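PDB 5IYS: phytoene synthase from Enterococcus hirae, which probably catalyses the magnesium-dependent head-to-head condensation of two farnesyl diphosphate molecules to dehydrosqualene. Local coordinates for residues Met165-Ile170 against Glu214-Gln219; Ile170-Gly175 against Arg250-Ile255; Tyr131-Ala136 against Pro157-Gly162. All blocks are in the same frame, centred on the assembly; numbering follows the deposited sequence.

In the fold
From the N terminus, helix 125-143 comes first. Contact 3 closes the short loop that follows it, bringing 157-162 on helix 155-172 back against 131-136. The same helix runs on through 165-170 to its end at R172; 170-175 spans that end and the start of helix 174-179. Contact 1 ties 165-170 to helix 207-227, and contact 2 ties 170-175 to helix 236-258. Contact 3 is complete before either of these opens, whereas contacts 1 and 2 share I170 and cross along the chain, their segments alternating. Their centres lie about 7 Å apart and the two contacts touch. Helix 155-172 is thus held by three other helices, and all three contacts touch the chain G ligand.

Contact 1 of 3, residues Met165-Ile170 against Glu214-Gln219. With MG (magnesium ion), chain D; FPS (S-[(2E,6E)-3,7,11-trimethyldodeca-2,6,10-trienyl] trihydrogen thiodiphosphate), chain H; FPS (S-[(2E,6E)-3,7,11-trimethyldodeca-2,6,10-trienyl] trihydrogen thiodiphosphate), chain G.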
loop_
_atom_site.group_PDB
_atom_site.type_symbol
_atom_site.label_atom_id
_atom_site.label_comp_id
_atom_site.label_asym_id
_atom_site.label_seq_id
_atom_site.Cartn_x
_atom_site.Cartn_y
_atom_site.Cartn_z
ATOM N N MET A 165 -1.048 6.168 -2.508
ATOM C CA MET A 165 -0.601 5.721 -1.188
ATOM C C MET A 165 0.918 5.570 -1.083
ATOM O O MET A 165 1.525 5.898 -0.046
ATOM C CB MET A 165 -1.313 4.409 -0.839
ATOM C CG MET A 165 -2.753 4.623 -0.367
ATOM S SD MET A 165 -3.559 2.999 -0.089
ATOM C CE MET A 165 -5.143 3.592 0.491
ATOM N N GLN A 166 1.533 5.023 -2.122
ATOM C CA GLN A 166 2.981 4.809 -2.094
ATOM C C GLN A 166 3.671 6.187 -2.076
ATOM O O GLN A 166 4.657 6.346 -1.372
ATOM C CB GLN A 166 3.435 4.000 -3.316
ATOM C CG GLN A 166 4.928 3.749 -3.403
ATOM C CD GLN A 166 5.474 3.098 -2.146
ATOM O OE1 GLN A 166 6.374 3.637 -1.503
ATOM N NE2 GLN A 166 4.829 2.028 -1.708
ATOM N N LEU A 167 3.195 7.139 -2.879
ATOM C CA LEU A 167 3.735 8.515 -2.843
ATOM C C LEU A 167 3.601 9.135 -1.456
ATOM O O LEU A 167 4.478 9.863 -0.994
ATOM C CB LEU A 167 2.981 9.411 -3.835
ATOM C CG LEU A 167 3.310 9.216 -5.315
ATOM C CD1 LEU A 167 2.585 10.240 -6.168
ATOM C CD2 LEU A 167 4.822 9.287 -5.531
ATOM N N THR A 168 2.448 8.923 -0.828
ATOM C CA THR A 168 2.237 9.389 0.548
ATOM C C THR A 168 3.259 8.759 1.500
ATOM O O THR A 168 3.861 9.439 2.342
ATOM C CB THR A 168 0.810 9.008 1.009
ATOM O OG1 THR A 168 -0.158 9.577 0.101
ATOM C CG2 THR A 168 0.543 9.495 2.433
ATOM N N ASN A 169 3.477 7.457 1.361
ATOM C CA ASN A 169 4.483 6.768 2.183
ATOM C C ASN A 169 5.893 7.351 2.012
ATOM O O ASN A 169 6.634 7.580 2.994
ATOM C CB ASN A 169 4.438 5.264 1.886
ATOM C CG ASN A 169 5.372 4.460 2.781
ATOM O OD1 ASN A 169 6.574 4.481 2.573
ATOM N ND2 ASN A 169 4.820 3.738 3.760
ATOM N N ILE A 170 6.213 7.671 0.762
ATOM C CA ILE A 170 7.490 8.279 0.404
ATOM C C ILE A 170 7.659 9.653 1.083
ATOM O O ILE A 170 8.693 9.958 1.713
ATOM C CB ILE A 170 7.588 8.412 -1.139
ATOM C CG1 ILE A 170 7.914 7.056 -1.788
ATOM C CG2 ILE A 170 8.665 9.391 -1.526
ATOM C CD1 ILE A 170 7.718 7.005 -3.325
ATOM N N GLU A 214 5.590 19.553 -1.777
ATOM C CA GLU A 214 4.253 19.969 -2.167
ATOM C C GLU A 214 3.911 19.639 -3.608
ATOM O O GLU A 214 2.769 19.288 -3.896
ATOM C CB GLU A 214 3.998 21.437 -1.846
ATOM C CG GLU A 214 3.813 21.692 -0.353
ATOM C CD GLU A 214 2.489 21.172 0.201
ATOM O OE1 GLU A 214 1.651 20.622 -0.547
ATOM O OE2 GLU A 214 2.290 21.256 1.421
ATOM N N SER A 215 4.906 19.680 -4.496
ATOM C CA SER A 215 4.666 19.264 -5.861
ATOM C C SER A 215 4.219 17.798 -5.899
ATOM O O SER A 215 3.353 17.418 -6.692
ATOM C CB SER A 215 5.932 19.385 -6.700
ATOM O OG SER A 215 5.632 19.143 -8.059
ATOM N N LEU A 216 4.981 16.952 -5.219
ATOM C CA LEU A 216 4.664 15.518 -5.203
ATOM C C LEU A 216 3.371 15.251 -4.425
ATOM O O LEU A 216 2.592 14.379 -4.804
ATOM C CB LEU A 216 5.837 14.740 -4.590
ATOM C CG LEU A 216 5.925 13.238 -4.862
ATOM C CD1 LEU A 216 6.016 13.026 -6.377
ATOM C CD2 LEU A 216 7.127 12.606 -4.163
ATOM N N ALA A 217 3.106 16.027 -3.375
ATOM C CA ALA A 217 1.876 15.854 -2.606
ATOM C C ALA A 217 0.642 16.183 -3.438
ATOM O O ALA A 217 -0.357 15.452 -3.437
ATOM C CB ALA A 217 1.915 16.667 -1.314
ATOM N N LYS A 218 0.764 17.236 -4.234
ATOM C CA LYS A 218 -0.299 17.598 -5.161
ATOM C C LYS A 218 -0.555 16.455 -6.140
ATOM O O LYS A 218 -1.698 16.092 -6.342
ATOM C CB LYS A 218 0.059 18.880 -5.913
ATOM C CG LYS A 218 -0.900 19.219 -7.055
ATOM C CD LYS A 218 -0.089 19.586 -8.301
ATOM C CE LYS A 218 -0.862 20.478 -9.268
ATOM N NZ LYS A 218 -1.267 19.742 -10.503
ATOM N N GLN A 219 0.498 15.846 -6.680
ATOM C CA GLN A 219 0.330 14.700 -7.564
ATOM C C GLN A 219 -0.372 13.549 -6.848
ATOM O O GLN A 219 -1.268 12.941 -7.426
ATOM C CB GLN A 219 1.676 14.179 -8.070
ATOM C CG GLN A 219 1.551 13.084 -9.117
ATOM C CD GLN A 219 0.608 13.463 -10.264
ATOM O OE1 GLN A 219 0.142 12.604 -11.017
ATOM N NE2 GLN A 219 0.272 14.742 -10.357
HETATM MG MG MG D . 8.594 3.778 2.544
HETATM C C1 FPS H . 4.929 -0.368 2.644
HETATM S S1 FPS H . 5.847 0.901 1.830
HETATM C C2 FPS H . 5.131 -1.676 1.918
HETATM C C3 FPS H . 4.635 -1.965 0.702
HETATM C C4 FPS H . 3.886 -0.974 -0.149
HETATM C C5 FPS H . 4.895 -3.349 0.151
HETATM C C6 FPS H . 4.026 -4.402 0.838
HETATM C C7 FPS H . 2.579 -3.946 0.913
HETATM C C8 FPS H . 1.875 -4.045 2.051
HETATM C C10 FPS H . 0.464 -3.506 2.034
HETATM C C9 FPS H . 2.499 -4.577 3.314
HETATM C C11 FPS H . -0.569 -4.552 1.682
HETATM C C12 FPS H . -1.873 -3.913 2.141
HETATM C C13 FPS H . -3.087 -4.472 1.984
HETATM C C14 FPS H . -3.301 -5.807 1.339
HETATM C C15 FPS H . -4.281 -3.712 2.467
HETATM P PA FPS H . 7.570 0.811 2.922
HETATM O O1A FPS H . 8.173 -0.537 2.778
HETATM O O2A FPS H . 8.594 1.913 2.348
HETATM O O3A FPS H . 7.224 1.351 4.410
HETATM P PB FPS H . 7.167 0.526 5.773
HETATM O O1B FPS H . 8.262 1.110 6.624
HETATM O O2B FPS H . 7.407 -0.958 5.602
HETATM O O3B FPS H . 5.787 0.751 6.352
HETATM C C1 FPS G . 1.449 0.816 3.408
HETATM S S1 FPS G . 1.558 -0.776 4.135
HETATM C C2 FPS G . 0.758 0.526 2.087
HETATM C C3 FPS G . 1.013 1.173 0.937
HETATM C C4 FPS G . 2.014 2.289 0.888
HETATM C C5 FPS G . 0.276 0.821 -0.341
HETATM C C6 FPS G . -0.737 -0.316 -0.212
HETATM C C7 FPS G . -1.648 -0.288 -1.423
HETATM C C8 FPS G . -2.957 -0.588 -1.344
HETATM C C10 FPS G . -3.734 -0.645 -2.641
HETATM C C9 FPS G . -3.649 -0.932 -0.047
HETATM C C11 FPS G . -4.937 0.297 -2.548
HETATM C C12 FPS G . -5.846 0.136 -3.755
HETATM C C13 FPS G . -6.928 -0.674 -3.801
HETATM C C14 FPS G . -7.773 -0.725 -5.048
HETATM C C15 FPS G . -7.346 -1.517 -2.625
HETATM P PA FPS G . 1.842 -0.661 6.176
HETATM O O1A FPS G . 1.323 -1.851 6.856
HETATM O O2A FPS G . 3.455 -0.754 6.266
HETATM O O3A FPS G . 1.445 0.727 6.856
HETATM P PB FPS G . 2.599 1.871 6.856
HETATM O O1B FPS G . 3.366 1.849 8.150
HETATM O O2B FPS G . 1.825 3.136 6.571
HETATM O O3B FPS G . 3.629 1.697 5.762
HETATM O O HOH W 1 9.083 3.663 0.634
HETATM O O HOH W 2 9.038 5.512 2.280
HETATM O O HOH W 3 8.194 3.921 4.158
#
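Q219 touches L167 CD1 with its methylene CG (4.2 Å), while the end of its side chain leads away from the contact. The amides that face the ligands, N169 and Q166, lie in segment 165-170 of helix 155-172. N169 coordinates magnesium through OD1 at 2.1 Å, and O2A of the chain H ligand and three waters also bind the ion. At the other end of that amide, ND2 makes a weak hydrogen bond to O3A of the chain H ligand (3.4 Å) and a hydrogen bond to Y249 OH. Metal on the oxygen and these partners on the nitrogen should hold the amide in one orientation. Q166, bent at chi2 (54°), brings NE2 to 3.5 Å from C4 of the chain H ligand, and C4 of the chain G ligand is also close to it.

The side facing 214-219 is apolar. L167 and L216 cross obliquely, with CD2 of L167 4.0 Å from CD1 of L216, and I170 CG2 touches L216 CD2 more loosely at 4.4 Å. No hydrogen bond joins the segments.

The axes of the two segments run nearly antiparallel (157°), 9.6 Å apart at closest. Helix 125-143 covers Q166 and I170, while helix 236-258 meets M165 and T168, leaving 165-170 wedged between the ligands and its helical neighbours.

Contact 2 of 3, residues Ile170-Gly175 against Arg250-Ile255. With FPS (S-[(2E,6E)-3,7,11-trimethyldodeca-2,6,10-trienyl] trihydrogen thiodiphosphate), chain G.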
loop_
_atom_site.group_PDB
_atom_site.type_symbol
_atom_site.label_atom_id
_atom_site.label_comp_id
_atom_site.label_asym_id
_atom_site.label_seq_id
_atom_site.Cartn_x
_atom_site.Cartn_y
_atom_site.Cartn_z
ATOM N N ILE A 170 6.213 7.671 0.762
ATOM C CA ILE A 170 7.490 8.279 0.404
ATOM C C ILE A 170 7.659 9.653 1.083
ATOM O O ILE A 170 8.693 9.958 1.713
ATOM C CB ILE A 170 7.588 8.412 -1.139
ATOM C CG1 ILE A 170 7.914 7.056 -1.788
ATOM C CG2 ILE A 170 8.665 9.391 -1.526
ATOM C CD1 ILE A 170 7.718 7.005 -3.325
ATOM N N LEU A 171 6.603 10.453 0.998
ATOM C CA LEU A 171 6.599 11.828 1.496
ATOM C C LEU A 171 6.601 11.845 3.012
ATOM O O LEU A 171 7.124 12.763 3.656
ATOM C CB LEU A 171 5.367 12.564 0.955
ATOM C CG LEU A 171 5.485 12.946 -0.528
ATOM C CD1 LEU A 171 4.130 13.318 -1.071
ATOM C CD2 LEU A 171 6.476 14.147 -0.719
ATOM N N ARG A 172 6.037 10.800 3.597
ATOM C CA ARG A 172 6.000 10.700 5.054
ATOM C C ARG A 172 7.395 10.388 5.598
ATOM O O ARG A 172 7.733 10.789 6.719
ATOM C CB ARG A 172 4.970 9.633 5.464
ATOM C CG ARG A 172 4.771 9.445 6.972
ATOM C CD ARG A 172 3.932 8.182 7.215
ATOM N NE ARG A 172 4.740 6.997 6.913
ATOM C CZ ARG A 172 4.292 5.747 6.932
ATOM N NH1 ARG A 172 2.996 5.521 7.092
ATOM N NH2 ARG A 172 5.142 4.740 6.770
ATOM N N ASP A 173 8.213 9.670 4.838
ATOM C CA ASP A 173 9.355 8.973 5.426
ATOM C C ASP A 173 10.688 9.456 4.837
ATOM O O ASP A 173 11.696 8.746 4.907
ATOM C CB ASP A 173 9.264 7.456 5.210
ATOM C CG ASP A 173 8.110 6.793 5.968
ATOM O OD1 ASP A 173 7.577 7.388 6.928
ATOM O OD2 ASP A 173 7.749 5.651 5.601
ATOM N N VAL A 174 10.727 10.669 4.298
ATOM C CA VAL A 174 11.931 11.107 3.602
ATOM C C VAL A 174 13.194 10.956 4.470
ATOM O O VAL A 174 14.220 10.441 4.016
ATOM C CB VAL A 174 11.800 12.537 3.091
ATOM C CG1 VAL A 174 13.139 13.031 2.570
ATOM C CG2 VAL A 174 10.713 12.635 2.015
ATOM N N GLY A 175 13.124 11.386 5.724
ATOM C CA GLY A 175 14.323 11.395 6.570
ATOM C C GLY A 175 14.833 10.018 6.957
ATOM O O GLY A 175 16.038 9.741 6.853
ATOM N N ARG A 250 -4.333 9.085 3.293
ATOM C CA ARG A 250 -4.121 10.414 2.705
ATOM C C ARG A 250 -3.886 11.474 3.776
ATOM O O ARG A 250 -3.206 12.480 3.548
ATOM C CB ARG A 250 -5.352 10.851 1.895
ATOM C CG ARG A 250 -5.199 12.250 1.301
ATOM C CD ARG A 250 -6.351 12.551 0.332
ATOM N NE ARG A 250 -7.607 12.563 1.079
ATOM C CZ ARG A 250 -8.794 12.796 0.533
ATOM N NH1 ARG A 250 -8.877 13.004 -0.777
ATOM N NH2 ARG A 250 -9.896 12.742 1.279
ATOM N N GLU A 251 -4.598 11.311 4.884
ATOM C CA GLU A 251 -4.455 12.190 6.051
ATOM C C GLU A 251 -3.028 12.383 6.534
ATOM O O GLU A 251 -2.674 13.456 7.040
ATOM C CB GLU A 251 -5.347 11.669 7.197
ATOM C CG GLU A 251 -5.211 12.484 8.486
ATOM C CD GLU A 251 -5.909 13.833 8.429
ATOM O OE1 GLU A 251 -6.633 14.113 7.449
ATOM O OE2 GLU A 251 -5.686 14.645 9.358
ATOM N N GLN A 252 -2.158 11.406 6.288
ATOM C CA GLN A 252 -0.763 11.596 6.669
ATOM C C GLN A 252 -0.046 12.740 5.967
ATOM O O GLN A 252 0.944 13.261 6.496
ATOM C CB GLN A 252 0.048 10.309 6.513
ATOM C CG GLN A 252 -0.617 9.151 7.259
ATOM C CD GLN A 252 0.070 7.842 6.982
ATOM O OE1 GLN A 252 0.879 7.373 7.785
ATOM N NE2 GLN A 252 -0.112 7.337 5.770
ATOM N N LEU A 253 -0.514 13.118 4.778
ATOM C CA LEU A 253 0.020 14.323 4.143
ATOM C C LEU A 253 -0.231 15.552 5.024
ATOM O O LEU A 253 0.643 16.407 5.167
ATOM C CB LEU A 253 -0.578 14.535 2.744
ATOM C CG LEU A 253 -0.304 13.401 1.730
ATOM C CD1 LEU A 253 -1.109 13.705 0.480
ATOM C CD2 LEU A 253 1.171 13.310 1.385
ATOM N N ASN A 254 -1.444 15.690 5.539
ATOM C CA ASN A 254 -1.773 16.846 6.386
ATOM C C ASN A 254 -1.019 16.890 7.700
ATOM O O ASN A 254 -0.654 17.962 8.180
ATOM C CB ASN A 254 -3.274 16.934 6.628
ATOM C CG ASN A 254 -3.995 17.589 5.474
ATOM O OD1 ASN A 254 -3.375 18.202 4.605
ATOM N ND2 ASN A 254 -5.303 17.409 5.417
ATOM N N ILE A 255 -0.699 15.717 8.227
ATOM C CA ILE A 255 0.127 15.585 9.418
ATOM C C ILE A 255 1.497 16.221 9.186
ATOM O O ILE A 255 1.992 16.958 10.044
ATOM C CB ILE A 255 0.319 14.087 9.770
ATOM C CG1 ILE A 255 -0.853 13.572 10.609
ATOM C CG2 ILE A 255 1.623 13.839 10.513
ATOM C CD1 ILE A 255 -2.106 14.415 10.500
HETATM C C1 FPS G . 1.449 0.816 3.408
HETATM S S1 FPS G . 1.558 -0.776 4.135
HETATM C C2 FPS G . 0.758 0.526 2.087
HETATM C C3 FPS G . 1.013 1.173 0.937
HETATM C C4 FPS G . 2.014 2.289 0.888
HETATM C C5 FPS G . 0.276 0.821 -0.341
HETATM C C6 FPS G . -0.737 -0.316 -0.212
HETATM C C7 FPS G . -1.648 -0.288 -1.423
HETATM C C8 FPS G . -2.957 -0.588 -1.344
HETATM C C10 FPS G . -3.734 -0.645 -2.641
HETATM C C9 FPS G . -3.649 -0.932 -0.047
HETATM C C11 FPS G . -4.937 0.297 -2.548
HETATM C C12 FPS G . -5.846 0.136 -3.755
HETATM C C13 FPS G . -6.928 -0.674 -3.801
HETATM C C14 FPS G . -7.773 -0.725 -5.048
HETATM C C15 FPS G . -7.346 -1.517 -2.625
HETATM P PA FPS G . 1.842 -0.661 6.176
HETATM O O1A FPS G . 1.323 -1.851 6.856
HETATM O O2A FPS G . 3.455 -0.754 6.266
HETATM O O3A FPS G . 1.445 0.727 6.856
HETATM P PB FPS G . 2.599 1.871 6.856
HETATM O O1B FPS G . 3.366 1.849 8.150
HETATM O O2B FPS G . 1.825 3.136 6.571
HETATM O O3B FPS G . 3.629 1.697 5.762
#
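One hydrogen bond joins the segments: R172 NH1 donates to Q252 OE1 at 2.9 Å, with an N-H...O angle of 162°. The acceptor lies close to the guanidinium plane, but the two flat groups are turned 73° from each other. The same NH1 also donates to O2B of the chain G ligand, at 2.7 Å, again at the guanidinium edge. One nitrogen therefore serves both the diphosphate and Q252, making Q252 a second-shell residue that helps position the arginine.

The salt bridge is local. R172 grips D173 side-on, NE reaching OD1 (2.9 Å) and NH2 reaching OD2 (3.0 Å). The bend at chi3 (71°) turns the guanidinium so that carboxylate, amide and phosphate are all spread around its edge. D173 is a magnesium ligand seen for this protein, though no ion is bound to it in this model.

Apolar packing supplies the rest: L171 CD1 meets L253 CD2 at 3.8 Å.

Around this pair, Q252 and L253 also pack on T168 of helix 155-172. L171 rests on L216 and A217 of helix 207-227, and its carbonyl accepts a bond from W213, so the end of helix 155-172 is fitted against both helix 207-227 and helix 236-258.

Contact 3 of 3, residues Tyr131-Ala136 against Pro157-Gly162; sequences YCYYVA and PAKKLG. With FPS (S-[(2E,6E)-3,7,11-trimethyldodeca-2,6,10-trienyl] trihydrogen thiodiphosphate), chain G.
A136 and G162 bring the two helices to their nearest backbone approach, with CA atoms 4.7 Å apart, just where segment 131-136 of helix 125-143 widens into a pi-type turn over 133-136. Around this turn A136 N makes only weak bonds, to C132 O and Y133 O. Having no side chain, G162 offers bare backbone to its neighbour: A136 CB sits 3.3 Å from G162 O, with the A136 carbonyl close by.

The second touching pair lies one turn back on each helix. Y133 and K159 meet through the lysine's aliphatic part, CD lying 3.5 Å from ring atom CD1 and 3.7 Å from CE1 of Y133. The approach to the ring is oblique. A bend at chi3 (-89°) turns the end of the K159 chain, and NZ stays 5.4 Å from the Y133 ring centroid, so any cation-pi attraction is weak at best. The hydroxyl of Y133 is engaged elsewhere, in a hydrogen bond with D108, while CD2 on the other side of its ring lies over the centre of one face of Y134.

Both segments also border the chain G ligand. L161 CD2 touches C12 of its prenyl tail at 3.7 Å, A158 CB lies 3.8 Å from C14, and A136 O comes to 3.7 Å from C7. L161 points away from 131-136, with Y224 of helix 207-227 packed against it.

No hydrogen bond or salt bridge crosses between the segments. The contact depends on close backbone fit at G162 and, on its more exposed side, on methylene-to-ring packing between K159 and Y133. A136, A158 and L161 meet carbons of the ligand, which suits a wall of the pocket that takes the hydrocarbon tail rather than the diphosphate.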
loop_
_atom_site.group_PDB
_atom_site.type_symbol
_atom_site.label_atom_id
_atom_site.label_comp_id
_atom_site.label_asym_id
_atom_site.label_seq_id
_atom_site.Cartn_x
_atom_site.Cartn_y
_atom_site.Cartn_z
ATOM N N TYR A 131 7.772 2.205 -10.528
ATOM C CA TYR A 131 8.135 1.517 -9.292
ATOM C C TYR A 131 6.928 1.454 -8.345
ATOM O O TYR A 131 6.664 0.404 -7.738
ATOM C CB TYR A 131 9.310 2.221 -8.629
ATOM C CG TYR A 131 9.532 1.787 -7.204
ATOM C CD1 TYR A 131 10.160 0.582 -6.926
ATOM C CD2 TYR A 131 9.117 2.589 -6.140
ATOM C CE1 TYR A 131 10.324 0.163 -5.598
ATOM C CE2 TYR A 131 9.257 2.166 -4.829
ATOM C CZ TYR A 131 9.923 0.989 -4.564
ATOM O OH TYR A 131 10.085 0.582 -3.249
ATOM N N CYS A 132 6.170 2.550 -8.262
ATOM C CA CYS A 132 4.992 2.593 -7.382
ATOM C C CYS A 132 3.980 1.573 -7.845
ATOM O O CYS A 132 3.292 1.014 -7.007
ATOM C CB CYS A 132 4.326 3.960 -7.344
ATOM S SG CYS A 132 5.296 5.262 -6.537
ATOM N N TYR A 133 3.934 1.258 -9.143
ATOM C CA TYR A 133 3.021 0.190 -9.589
ATOM C C TYR A 133 3.486 -1.117 -8.958
ATOM O O TYR A 133 2.700 -1.891 -8.394
ATOM C CB TYR A 133 2.942 0.025 -11.121
ATOM C CG TYR A 133 2.295 -1.304 -11.449
ATOM C CD1 TYR A 133 0.980 -1.547 -11.053
ATOM C CD2 TYR A 133 3.068 -2.406 -11.810
ATOM C CE1 TYR A 133 0.419 -2.837 -11.112
ATOM C CE2 TYR A 133 2.499 -3.686 -11.929
ATOM C CZ TYR A 133 1.178 -3.883 -11.552
ATOM O OH TYR A 133 0.591 -5.135 -11.551
ATOM N N TYR A 134 4.750 -1.448 -9.174
ATOM C CA TYR A 134 5.202 -2.779 -8.778
ATOM C C TYR A 134 5.000 -3.043 -7.287
ATOM O O TYR A 134 4.630 -4.159 -6.903
ATOM C CB TYR A 134 6.649 -3.033 -9.178
ATOM C CG TYR A 134 6.727 -3.410 -10.645
ATOM C CD1 TYR A 134 6.513 -4.723 -11.060
ATOM C CD2 TYR A 134 6.880 -2.434 -11.616
ATOM C CE1 TYR A 134 6.508 -5.062 -12.426
ATOM C CE2 TYR A 134 6.889 -2.763 -12.976
ATOM C CZ TYR A 134 6.726 -4.081 -13.369
ATOM O OH TYR A 134 6.736 -4.398 -14.717
ATOM N N VAL A 135 5.227 -2.043 -6.444
ATOM C CA VAL A 135 5.105 -2.321 -5.011
ATOM C C VAL A 135 3.798 -1.857 -4.386
ATOM O O VAL A 135 3.606 -2.028 -3.185
ATOM C CB VAL A 135 6.258 -1.733 -4.191
ATOM C CG1 VAL A 135 7.600 -2.286 -4.649
ATOM C CG2 VAL A 135 6.209 -0.189 -4.209
ATOM N N ALA A 136 2.956 -1.139 -5.118
ATOM C CA ALA A 136 1.793 -0.578 -4.452
ATOM C C ALA A 136 0.554 -0.656 -5.315
ATOM O O ALA A 136 -0.495 -1.135 -4.876
ATOM C CB ALA A 136 2.082 0.861 -3.945
ATOM N N PRO A 157 -8.065 3.124 -12.165
ATOM C CA PRO A 157 -8.178 3.854 -10.910
ATOM C C PRO A 157 -7.652 3.089 -9.705
ATOM O O PRO A 157 -7.184 3.701 -8.763
ATOM C CB PRO A 157 -9.682 4.114 -10.768
ATOM C CG PRO A 157 -10.356 3.210 -11.747
ATOM C CD PRO A 157 -9.341 3.091 -12.894
ATOM N N ALA A 158 -7.686 1.763 -9.749
ATOM C CA ALA A 158 -7.147 0.980 -8.655
ATOM C C ALA A 158 -5.655 1.208 -8.575
ATOM O O ALA A 158 -5.099 1.416 -7.497
ATOM C CB ALA A 158 -7.445 -0.478 -8.862
ATOM N N LYS A 159 -4.984 1.151 -9.724
ATOM C CA LYS A 159 -3.547 1.374 -9.747
ATOM C C LYS A 159 -3.222 2.776 -9.281
ATOM O O LYS A 159 -2.195 2.986 -8.662
ATOM C CB LYS A 159 -2.986 1.170 -11.154
ATOM C CG LYS A 159 -2.868 -0.294 -11.574
ATOM C CD LYS A 159 -1.875 -0.432 -12.728
ATOM C CE LYS A 159 -2.536 -0.272 -14.088
ATOM N NZ LYS A 159 -1.516 -0.382 -15.184
ATOM N N LYS A 160 -4.062 3.744 -9.620
ATOM C CA LYS A 160 -3.848 5.108 -9.130
ATOM C C LYS A 160 -3.908 5.211 -7.592
ATOM O O LYS A 160 -3.201 6.039 -6.998
ATOM C CB LYS A 160 -4.844 6.069 -9.779
ATOM C CG LYS A 160 -4.495 6.343 -11.271
ATOM C CD LYS A 160 -5.551 7.219 -11.942
ATOM C CE LYS A 160 -5.119 7.652 -13.335
ATOM N NZ LYS A 160 -6.293 8.368 -13.899
ATOM N N LEU A 161 -4.819 4.485 -6.947
ATOM C CA LEU A 161 -4.942 4.615 -5.487
ATOM C C LEU A 161 -3.675 4.031 -4.826
ATOM O O LEU A 161 -3.156 4.543 -3.826
ATOM C CB LEU A 161 -6.160 3.837 -4.954
ATOM C CG LEU A 161 -6.359 3.864 -3.425
ATOM C CD1 LEU A 161 -6.234 5.254 -2.810
ATOM C CD2 LEU A 161 -7.698 3.232 -3.043
ATOM N N GLY A 162 -3.199 2.920 -5.364
ATOM C CA GLY A 162 -1.948 2.316 -4.854
ATOM C C GLY A 162 -0.762 3.251 -5.048
ATOM O O GLY A 162 0.063 3.444 -4.155
HETATM C C1 FPS G . 1.449 0.816 3.408
HETATM S S1 FPS G . 1.558 -0.776 4.135
HETATM C C2 FPS G . 0.758 0.526 2.087
HETATM C C3 FPS G . 1.013 1.173 0.937
HETATM C C4 FPS G . 2.014 2.289 0.888
HETATM C C5 FPS G . 0.276 0.821 -0.341
HETATM C C6 FPS G . -0.737 -0.316 -0.212
HETATM C C7 FPS G . -1.648 -0.288 -1.423
HETATM C C8 FPS G . -2.957 -0.588 -1.344
HETATM C C10 FPS G . -3.734 -0.645 -2.641
HETATM C C9 FPS G . -3.649 -0.932 -0.047
HETATM C C11 FPS G . -4.937 0.297 -2.548
HETATM C C12 FPS G . -5.846 0.136 -3.755
HETATM C C13 FPS G . -6.928 -0.674 -3.801
HETATM C C14 FPS G . -7.773 -0.725 -5.048
HETATM C C15 FPS G . -7.346 -1.517 -2.625
HETATM P PA FPS G . 1.842 -0.661 6.176
HETATM O O1A FPS G . 1.323 -1.851 6.856
HETATM O O2A FPS G . 3.455 -0.754 6.266
HETATM O O3A FPS G . 1.445 0.727 6.856
HETATM P PB FPS G . 2.599 1.871 6.856
HETATM O O1B FPS G . 3.366 1.849 8.150
HETATM O O2B FPS G . 1.825 3.136 6.571
HETATM O O3B FPS G . 3.629 1.697 5.762
#